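Local atomic coordinates of probable hydrolase (Pseudomonas aeruginosa, PDB entry 7AL6), a protein that is of unknown function but adopts the alpha/beta hydrolase fold and is probably a hydrolase, perhaps a lipolytic one. Residues Leu99-Gly104 against Ala123-Leu128. Numbering follows the deposited sequence.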
loop_
_atom_site.group_PDB
_atom_site.type_symbol
_atom_site.label_atom_id
_atom_site.label_comp_id
_atom_site.label_asym_id
_atom_site.label_seq_id
_atom_site.Cartn_x
_atom_site.Cartn_y
_atom_site.Cartn_z
ATOM N N LEU A 99 25.162 13.369 -11.517
ATOM C CA LEU A 99 26.418 13.081 -10.845
ATOM C C LEU A 99 26.228 11.732 -10.192
ATOM O O LEU A 99 25.439 11.603 -9.249
ATOM C CB LEU A 99 26.738 14.165 -9.828
ATOM C CG LEU A 99 27.864 13.835 -8.838
ATOM C CD1 LEU A 99 29.207 13.527 -9.518
ATOM C CD2 LEU A 99 28.034 15.000 -7.820
ATOM N N GLY A 100 26.873 10.711 -10.700
ATOM C CA GLY A 100 26.574 9.360 -10.275
ATOM C C GLY A 100 27.802 8.608 -9.820
ATOM O O GLY A 100 28.854 8.682 -10.452
ATOM N N HIS A 101 27.634 7.824 -8.748
ATOM C CA HIS A 101 28.686 6.966 -8.227
ATOM C C HIS A 101 28.264 5.512 -8.367
ATOM O O HIS A 101 27.176 5.115 -7.923
ATOM C CB HIS A 101 29.039 7.285 -6.757
ATOM C CG HIS A 101 30.026 6.315 -6.178
ATOM N ND1 HIS A 101 29.706 5.432 -5.173
ATOM C CD2 HIS A 101 31.309 6.054 -6.510
ATOM C CE1 HIS A 101 30.746 4.664 -4.912
ATOM N NE2 HIS A 101 31.735 5.026 -5.708
ATOM N N SER A 102 29.122 4.722 -9.008
ATOM C CA SER A 102 28.940 3.279 -9.138
ATOM C C SER A 102 27.572 2.934 -9.721
ATOM O O SER A 102 27.282 3.315 -10.868
ATOM C CB SER A 102 29.180 2.608 -7.783
ATOM O OG SER A 102 29.360 1.225 -7.969
ATOM N N MET A 103 26.742 2.162 -9.009
ATOM C CA MET A 103 25.383 1.916 -9.517
ATOM C C MET A 103 24.690 3.201 -9.981
ATOM O O MET A 103 23.881 3.193 -10.926
ATOM C CB MET A 103 24.495 1.255 -8.449
ATOM C CG MET A 103 23.118 0.842 -8.993
ATOM S SD MET A 103 22.005 0.108 -7.733
ATOM C CE MET A 103 21.693 1.583 -6.744
ATOM N N GLY A 104 24.916 4.290 -9.262
ATOM C CA GLY A 104 24.272 5.537 -9.624
ATOM C C GLY A 104 24.775 6.073 -10.943
ATOM O O GLY A 104 24.046 6.799 -11.639
ATOM N N ALA A 123 28.488 13.419 -14.855
ATOM C CA ALA A 123 29.724 13.311 -14.062
ATOM C C ALA A 123 29.644 11.927 -13.420
ATOM O O ALA A 123 28.743 11.691 -12.640
ATOM C CB ALA A 123 29.849 14.429 -13.077
ATOM N N LEU A 124 30.552 11.039 -13.778
ATOM C CA LEU A 124 30.506 9.649 -13.346
ATOM C C LEU A 124 31.718 9.342 -12.475
ATOM O O LEU A 124 32.851 9.696 -12.836
ATOM C CB LEU A 124 30.444 8.722 -14.534
ATOM C CG LEU A 124 29.381 9.032 -15.592
ATOM C CD1 LEU A 124 29.480 8.053 -16.734
ATOM C CD2 LEU A 124 27.966 8.978 -15.000
ATOM N N ILE A 125 31.481 8.668 -11.353
ATOM C CA ILE A 125 32.565 8.229 -10.442
ATOM C C ILE A 125 32.652 6.695 -10.447
ATOM O O ILE A 125 31.771 6.057 -9.887
ATOM C CB ILE A 125 32.400 8.776 -9.019
ATOM C CG1 ILE A 125 32.225 10.290 -8.993
ATOM C CG2 ILE A 125 33.562 8.346 -8.160
ATOM C CD1 ILE A 125 31.842 10.827 -7.655
ATOM N N ASP A 126 33.650 6.133 -11.119
ATOM C CA ASP A 126 34.018 4.704 -11.093
ATOM C C ASP A 126 32.861 3.768 -11.427
ATOM O O ASP A 126 32.764 2.774 -10.784
ATOM C CB ASP A 126 34.614 4.357 -9.738
ATOM C CG ASP A 126 35.727 3.342 -9.849
ATOM O OD1 ASP A 126 36.563 3.535 -10.687
ATOM O OD2 ASP A 126 35.700 2.384 -9.122
ATOM N N GLY A 127 32.020 4.114 -12.383
ATOM C CA GLY A 127 30.918 3.269 -12.855
ATOM C C GLY A 127 30.552 3.614 -14.273
ATOM O O GLY A 127 30.685 4.743 -14.623
ATOM N N LEU A 128 30.069 2.655 -15.034
ATOM C CA LEU A 128 29.656 2.868 -16.405
ATOM C C LEU A 128 28.526 1.941 -16.828
ATOM O O LEU A 128 27.414 2.398 -17.177
ATOM C CB LEU A 128 30.862 2.680 -17.328
ATOM C CG LEU A 128 30.562 3.040 -18.779
ATOM C CD1 LEU A 128 30.250 4.546 -18.823
ATOM C CD2 LEU A 128 31.691 2.730 -19.708
#
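Leu-99 to His-101 pair in parallel with Ala-123 to Ile-125 at the buried C-terminal ends of two neighbouring central strands of the alpha/beta hydrolase sheet. Gly-100 N donates a hydrogen bond to Ala-123 O at 2.9 Å. Its O accepts one from Ile-125 N at 2.8 Å. Ser-102 N, just past its strand, closes the set on Ile-125 O at 3.1 Å, with a nearly straight N-H...O angle of 168°. On the face shared by Leu-99, His-101, Ala-123 and Ile-125, Leu-99 CD1 rests on Ala-123 CB at 3.7 Å. The His-101 side chain, its CG anti to the backbone N (chi1 174°), crosses that of Ile-125 at about a right angle, with Ile-125 CB in plane at the ring edge and CD2 3.6 Å from Ile-125 CG2; His-101 NE2 hydrogen-bonds His-263 O. Ser-102 has a strained backbone consistent with a nucleophile elbow, Gly-100 and Gly-104 completing GxSxG. Ser-102 OG and Asp-126 OD2 both hydrogen-bond His-263, consistent with a Ser-His-Asp catalytic triad. The two strands belong to a right-handed beta-alpha-beta unit whose helix 103-114 packs on Leu-124, while Phe-280 of helix 270-284 lies against Leu-99, Ala-123 and Ile-125; strands 28-33 and 229-234 flank the pair.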